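Local coordinates for Emp47p (form2) (Saccharomyces cerevisiae, PDB 2A6Z), which probably takes part in glycoprotein secretion as a calcium-independent cargo receptor with a carbohydrate-recognition domain, at residues 142-146 with 180-184; 12-16 with 213-217. All blocks are in the same frame, centred on the assembly; numbering follows the deposited sequence. Where two conformers were deposited one is given.

Interaction 1. Residues 142-146 with 180-184; sequences SFASC and CFQTR
Cys146 and Cys180 are joined covalently, SG to SG at 2.1 Å, by a disulfide whose torsion about the S-S bond is -98°. Next to it the methyl group of Ala144 sits over one face of the Phe181 ring: its CB lies 3.6 Å from the ring centroid, a CH-pi contact displaced toward CG, the nearest ring atom at 3.4 Å. The same ring also meets Phe143. Here CE1 of Phe143 approaches CE1 of Phe181 to 3.7 Å, with the two planes turned 79° apart. Phe143 reaches this place because its CG stands between the backbone N and the carbonyl carbon, which carries the ring toward the other strand; Thr183 CG2 then touches its CE1 at 3.9 Å. A water between the two backbones lies 3.0 Å from Cys180 O, with a weak, longer approach to Ser145 O; it cannot be shown to serve both at once. In the second shell, Phe181 packs on Leu110, Leu122 and Val173, while Phe143 rests on Leu108 and Leu126. Cys180 and Phe181 both face Val173 in a classic beta bulge. Strands 144-147 and 178-183 are outermost in the two antiparallel sheets, each bonded to its own neighbour, 121-128 and 170-175. Their short axes approach to 5.6 Å at 159°, yet side chains and the disulfide, not backbone hydrogen bonds, join the two sheet edges.

Interaction 2. Residues 12-16 with 213-217; sequences SLPDL and IFKMQ
A single antiparallel beta bridge, Leu13 with Met216, ties the N-terminal loop to strand 210-220 of the lectin sandwich. The pair is of the hydrogen-bonded kind: Leu13 N donates to Met216 O at 2.7 Å, and Met216 N returns a bond to Leu13 O at 2.9 Å. Farther along, Leu16 N meets Phe214 O at 3.0 Å almost end-on, with a C=O...N angle of 171°. Pro14, whose CB points away from the strand, and Asp15 space these two sets of bonds, while the strand has a classic bulge, Phe214 and Lys215 both facing Thr68. Leu13 turns its side chain inward: CB packs on Met216 CB at 3.8 Å, and with CG anti to the backbone N (chi1 -178°) its CD2 reaches Ile213 CG2, also at 3.8 Å. Leu16 CD1 rests against Ile213 O at 3.4 Å. On the outer side Lys215 CD comes within 4.0 Å of Asp15 CB. Their charged atoms do not touch; a water donates to Asp15 OD1 and accepts from Lys215 NZ, while Asp15 OD2 takes the amide of Ile17. Ser12 OG bonds to Ser8 and Phe218, and Leu13 and Met216 both pack on Trp26. Such an irregular segment, laid along a sheet strand through one bridge and one further backbone bond, here fastens the chain's beginning to the last strand of the concanavalin-like beta sandwich.

Interactions 1 and 2 lie on opposite sides of the chain's centre, their centres 24 Å apart and their nearest atoms about 16 Å, so they do not touch. Both reach the same antiparallel sheet, although 144-147 is the edge of the other: strand 178-183 forms the shared sheet's outer margin at interaction 1, whereas strand 210-220 lies toward its other side at interaction 2. Along the chain the order is 12-16, 142-146, 180-184, 213-217, so the shorter closure falls within the longer one. Across 33 intervening residues, interaction 1 joins the facing edges of the two sheets of this legume-like lectin fold; interaction 2 fastens a segment near the start of the chain to the last strand.

Interaction 1. Residues 142-146 with 180-184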
ATOM      1  N   SER A 142     -14.719  -5.355   2.723  1.00  7.90           N
ATOM      2  CA  SER A 142     -13.735  -4.634   3.573  1.00  7.64           C
ATOM      3  C   SER A 142     -14.000  -4.970   5.022  1.00  8.78           C
ATOM      4  O   SER A 142     -15.159  -4.916   5.468  1.00  9.68           O
ATOM      5  CB  SER A 142     -13.914  -3.137   3.374  1.00  7.83           C
ATOM      6  OG  SER A 142     -13.888  -2.774   2.011  1.00  7.21           O
ATOM      7  N   PHE A 143     -12.937  -5.273   5.780  1.00  7.86           N
ATOM      8  CA  PHE A 143     -13.164  -5.501   7.213  1.00  7.66           C
ATOM      9  C   PHE A 143     -13.215  -4.190   7.959  1.00  8.06           C
ATOM     10  O   PHE A 143     -13.729  -4.189   9.081  1.00  8.71           O
ATOM     11  CB  PHE A 143     -12.140  -6.480   7.836  1.00  8.26           C
ATOM     12  CG  PHE A 143     -10.700  -5.957   7.908  1.00  7.69           C
ATOM     13  CD1 PHE A 143     -10.309  -5.226   9.034  1.00  8.83           C
ATOM     14  CD2 PHE A 143      -9.789  -6.185   6.880  1.00  8.59           C
ATOM     15  CE1 PHE A 143      -9.018  -4.712   9.122  1.00  9.08           C
ATOM     16  CE2 PHE A 143      -8.477  -5.670   6.990  1.00  8.94           C
ATOM     17  CZ  PHE A 143      -8.104  -4.949   8.103  1.00  8.52           C
ATOM     18  N   ALA A 144     -12.687  -3.122   7.373  1.00  7.64           N
ATOM     19  CA  ALA A 144     -12.651  -1.817   8.017  1.00  7.93           C
ATOM     20  C   ALA A 144     -12.414  -0.794   6.912  1.00  7.05           C
ATOM     21  O   ALA A 144     -11.874  -1.132   5.867  1.00  7.69           O
ATOM     22  CB  ALA A 144     -11.568  -1.753   9.081  1.00 10.23           C
ATOM     23  N   SER A 145     -12.791   0.450   7.191  1.00  8.32           N
ATOM     24  CA  SER A 145     -12.592   1.499   6.202  1.00  7.89           C
ATOM     25  C   SER A 145     -12.749   2.851   6.824  1.00  8.21           C
ATOM     26  O   SER A 145     -13.314   2.997   7.927  1.00  9.72           O
ATOM     27  CB  SER A 145     -13.588   1.324   5.042  1.00  9.14           C
ATOM     28  OG  SER A 145     -14.938   1.528   5.561  1.00 10.89           O
ATOM     29  N   CYS A 146     -12.276   3.869   6.102  1.00  6.59           N
ATOM     30  CA  CYS A 146     -12.606   5.248   6.401  1.00  5.64           C
ATOM     31  C   CYS A 146     -12.736   6.005   5.097  1.00  5.09           C
ATOM     32  O   CYS A 146     -12.174   5.618   4.063  1.00  6.14           O
ATOM     33  CB  CYS A 146     -11.579   5.912   7.332  1.00  6.56           C
ATOM     34  SG  CYS A 146      -9.936   6.116   6.602  1.00  7.00           S
ATOM     35  N   CYS A 180      -7.912   6.020  11.060  1.00  5.76           N
ATOM     36  CA  CYS A 180      -8.809   5.580  10.012  1.00  5.82           C
ATOM     37  C   CYS A 180      -9.636   4.389  10.503  1.00  5.48           C
ATOM     38  O   CYS A 180     -10.859   4.430  10.510  1.00  6.53           O
ATOM     39  CB  CYS A 180      -7.984   5.243   8.772  1.00  6.85           C
ATOM     40  SG  CYS A 180      -8.896   4.520   7.377  1.00  7.17           S
ATOM     41  N   PHE A 181      -8.910   3.357  10.988  1.00  5.07           N
ATOM     42  CA  PHE A 181      -9.597   2.227  11.590  1.00  5.06           C
ATOM     43  C   PHE A 181      -8.617   1.534  12.545  1.00  4.67           C
ATOM     44  O   PHE A 181      -7.421   1.683  12.446  1.00  5.01           O
ATOM     45  CB  PHE A 181     -10.170   1.259  10.546  1.00  6.13           C
ATOM     46  CG  PHE A 181      -9.148   0.498   9.677  1.00  6.47           C
ATOM     47  CD1 PHE A 181      -8.405  -0.571  10.176  1.00  7.26           C
ATOM     48  CD2 PHE A 181      -9.000   0.837   8.339  1.00  8.35           C
ATOM     49  CE1 PHE A 181      -7.542  -1.304   9.396  1.00  8.65           C
ATOM     50  CE2 PHE A 181      -8.099   0.081   7.506  1.00  8.64           C
ATOM     51  CZ  PHE A 181      -7.424  -0.992   8.078  1.00  9.69           C
ATOM     52  N   GLN A 182      -9.193   0.705  13.415  1.00  4.90           N
ATOM     53  CA  GLN A 182      -8.363  -0.204  14.222  1.00  5.27           C
ATOM     54  C   GLN A 182      -9.161  -1.443  14.559  1.00  5.02           C
ATOM     55  O   GLN A 182     -10.399  -1.424  14.607  1.00  6.01           O
ATOM     56  CB  GLN A 182      -7.838   0.466  15.499  1.00  5.38           C
ATOM     57  CG  GLN A 182      -8.908   0.780  16.529  1.00  6.74           C
ATOM     58  CD  GLN A 182      -8.317   1.382  17.785  1.00  7.26           C
ATOM     59  OE1 GLN A 182      -7.625   2.378  17.712  1.00  9.59           O
ATOM     60  NE2 GLN A 182      -8.627   0.747  18.916  1.00  7.99           N
ATOM     61  N   THR A 183      -8.441  -2.527  14.851  1.00  5.46           N
ATOM     62  CA  THR A 183      -9.102  -3.797  15.210  1.00  6.16           C
ATOM     63  C   THR A 183      -8.109  -4.679  15.942  1.00  5.90           C
ATOM     64  O   THR A 183      -6.895  -4.568  15.765  1.00  6.24           O
ATOM     65  CB  THR A 183      -9.601  -4.510  13.937  1.00  7.29           C
ATOM     66  OG1 THR A 183     -10.352  -5.701  14.328  1.00  9.26           O
ATOM     67  CG2 THR A 183      -8.473  -4.979  13.012  1.00  8.19           C
ATOM     68  N   ARG A 184      -8.650  -5.611  16.733  1.00  6.91           N
ATOM     69  CA  ARG A 184      -7.886  -6.673  17.364  1.00  7.36           C
ATOM     70  C   ARG A 184      -8.346  -8.036  16.820  1.00  7.81           C
ATOM     71  O   ARG A 184      -7.965  -9.087  17.347  1.00  9.80           O
ATOM     72  CB  ARG A 184      -8.024  -6.641  18.896  1.00  8.00           C
ATOM     73  CG  ARG A 184      -7.264  -5.439  19.462  1.00  7.89           C
ATOM     74  CD  ARG A 184      -7.283  -5.401  20.979  1.00  9.29           C
ATOM     75  NE  ARG A 184      -6.532  -4.299  21.552  1.00  9.41           N
ATOM     76  CZ  ARG A 184      -7.053  -3.098  21.798  1.00 10.31           C
ATOM     77  NH1 ARG A 184      -8.297  -2.859  21.457  1.00 10.77           N
ATOM     78  NH2 ARG A 184      -6.315  -2.121  22.331  1.00 14.25           N
TER
HETATM   79  O   HOH W   1     -13.072   2.591  11.207  1.00 11.75           O

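Interaction 2. Residues 12-16 with 213-217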
ATOM      1  N   SER A  12      12.990  -0.005   4.552  1.00  7.89           N
ATOM      2  CA  SER A  12      12.583   1.343   4.286  1.00  7.35           C
ATOM      3  C   SER A  12      12.999   1.800   2.891  1.00  7.35           C
ATOM      4  O   SER A  12      13.899   1.255   2.272  1.00  8.39           O
ATOM      5  CB  SER A  12      13.086   2.346   5.341  1.00  8.27           C
ATOM      6  OG  SER A  12      12.584   2.011   6.619  1.00  8.29           O
ATOM      7  N   LEU A  13      12.302   2.829   2.432  1.00  7.83           N
ATOM      8  CA  LEU A  13      12.523   3.530   1.172  1.00  8.53           C
ATOM      9  C   LEU A  13      12.789   4.982   1.547  1.00  8.19           C
ATOM     10  O   LEU A  13      11.832   5.795   1.722  1.00  9.06           O
ATOM     11  CB  LEU A  13      11.289   3.430   0.274  1.00  8.57           C
ATOM     12  CG  LEU A  13      11.418   4.093  -1.078  1.00  9.67           C
ATOM     13  CD1 LEU A  13      12.323   3.322  -1.996  1.00 14.14           C
ATOM     14  CD2 LEU A  13       9.988   4.244  -1.650  1.00 16.03           C
ATOM     15  N   PRO A  14      14.025   5.389   1.765  1.00  9.49           N
ATOM     16  CA  PRO A  14      14.324   6.763   2.165  1.00  9.65           C
ATOM     17  C   PRO A  14      13.749   7.748   1.137  1.00  9.09           C
ATOM     18  O   PRO A  14      13.654   7.440  -0.049  1.00 10.53           O
ATOM     19  CB  PRO A  14      15.851   6.794   2.126  1.00 12.21           C
ATOM     20  CG  PRO A  14      16.295   5.381   2.380  1.00 15.00           C
ATOM     21  CD  PRO A  14      15.256   4.547   1.613  1.00 11.67           C
ATOM     22  N   ASP A  15      13.404   8.921   1.699  1.00  9.15           N
ATOM     23  CA  ASP A  15      12.811  10.002   0.917  1.00  9.73           C
ATOM     24  C   ASP A  15      13.504  10.142  -0.414  1.00 10.04           C
ATOM     25  O   ASP A  15      14.745  10.287  -0.484  1.00 10.69           O
ATOM     26  CB  ASP A  15      12.923  11.291   1.694  1.00 10.68           C
ATOM     27  CG  ASP A  15      12.157  12.436   1.090  1.00 13.37           C
ATOM     28  OD1 ASP A  15      12.015  13.405   1.844  1.00 27.03           O
ATOM     29  OD2 ASP A  15      11.815  12.463  -0.093  1.00 12.48           O
ATOM     30  N   LEU A  16      12.754  10.026  -1.515  1.00 10.23           N
ATOM     31  CA  LEU A  16      13.293   9.965  -2.872  1.00 10.20           C
ATOM     32  C   LEU A  16      13.639  11.336  -3.430  1.00 11.28           C
ATOM     33  O   LEU A  16      14.078  11.405  -4.605  1.00 12.53           O
ATOM     34  CB  LEU A  16      12.286   9.225  -3.787  1.00 10.45           C
ATOM     35  CG  LEU A  16      12.040   7.748  -3.439  1.00  9.77           C
ATOM     36  CD1 LEU A  16      10.786   7.338  -4.152  1.00 12.75           C
ATOM     37  CD2 LEU A  16      13.274   6.951  -3.841  1.00 13.23           C
ATOM     38  N   ILE A 213       4.895   7.586  -5.245  1.00  7.11           N
ATOM     39  CA  ILE A 213       5.487   7.263  -3.939  1.00  6.89           C
ATOM     40  C   ILE A 213       6.642   8.187  -3.644  1.00  7.57           C
ATOM     41  O   ILE A 213       7.567   8.350  -4.468  1.00  8.88           O
ATOM     42  CB  ILE A 213       5.937   5.813  -3.881  1.00  7.67           C
ATOM     43  CG1 ILE A 213       4.866   4.831  -4.337  1.00  8.78           C
ATOM     44  CG2 ILE A 213       6.526   5.479  -2.515  1.00  9.16           C
ATOM     45  CD1 ILE A 213       3.633   4.858  -3.404  1.00  9.38           C
ATOM     46  N   PHE A 214       6.625   8.869  -2.497  1.00  7.32           N
ATOM     47  CA  PHE A 214       7.739   9.723  -2.078  1.00  7.36           C
ATOM     48  C   PHE A 214       8.705   9.010  -1.115  1.00  8.04           C
ATOM     49  O   PHE A 214       9.906   9.337  -1.096  1.00  9.03           O
ATOM     50  CB  PHE A 214       7.194  10.953  -1.387  1.00  8.50           C
ATOM     51  CG  PHE A 214       6.599  12.045  -2.206  1.00  8.35           C
ATOM     52  CD1 PHE A 214       6.433  13.329  -1.664  1.00  9.52           C
ATOM     53  CD2 PHE A 214       6.214  11.869  -3.535  1.00 10.61           C
ATOM     54  CE1 PHE A 214       5.912  14.386  -2.380  1.00 10.58           C
ATOM     55  CE2 PHE A 214       5.698  12.940  -4.267  1.00 10.82           C
ATOM     56  CZ  PHE A 214       5.570  14.177  -3.721  1.00 11.00           C
ATOM     57  N   LYS A 215       8.189   8.150  -0.231  1.00  7.67           N
ATOM     58  CA  LYS A 215       8.967   7.663   0.916  1.00  7.68           C
ATOM     59  C   LYS A 215       8.213   6.516   1.520  1.00  7.03           C
ATOM     60  O   LYS A 215       6.941   6.519   1.496  1.00  7.59           O
ATOM     61  CB  LYS A 215       9.090   8.803   1.947  1.00  9.57           C
ATOM     62  CG  LYS A 215       9.939   8.524   3.176  1.00 10.01           C
ATOM     63  CD  LYS A 215      10.133   9.739   4.026  1.00 12.76           C
ATOM     64  CE  LYS A 215       8.919  10.265   4.731  1.00 19.73           C
ATOM     65  NZ  LYS A 215       9.345  11.276   5.734  1.00 27.03           N
ATOM     66  N   MET A 216       8.921   5.591   2.143  1.00  7.32           N
ATOM     67  CA  MET A 216       8.287   4.596   3.000  1.00  7.24           C
ATOM     68  C   MET A 216       9.256   4.350   4.147  1.00  7.61           C
ATOM     69  O   MET A 216      10.449   4.195   3.934  1.00  7.92           O
ATOM     70  CB  MET A 216       7.986   3.299   2.223  1.00  7.92           C
ATOM     71  CG  MET A 216       7.275   2.177   2.992  0.54  7.71           C
ATOM     72  SD  MET A 216       8.625   1.160   3.665  0.54  6.59           S
ATOM     73  CE  MET A 216       7.681  -0.035   4.622  0.54  9.74           C
ATOM     74  N   GLN A 217       8.736   4.318   5.365  1.00  7.41           N
ATOM     75  CA  GLN A 217       9.559   4.040   6.504  1.00  8.65           C
ATOM     76  C   GLN A 217       8.975   2.867   7.266  1.00  8.69           C
ATOM     77  O   GLN A 217       7.765   2.800   7.528  1.00 11.22           O
ATOM     78  CB  GLN A 217       9.705   5.255   7.416  1.00 10.91           C
ATOM     79  CG  GLN A 217      10.569   6.247   6.614  1.00 12.77           C
ATOM     80  CD  GLN A 217      11.011   7.393   7.501  1.00 15.34           C
ATOM     81  OE1 GLN A 217      12.222   7.601   7.689  1.00 18.65           O
ATOM     82  NE2 GLN A 217      10.039   8.123   8.042  1.00 14.20           N
TER
HETATM   83  O   HOH W   2      11.216  13.188   4.386  1.00 23.19           O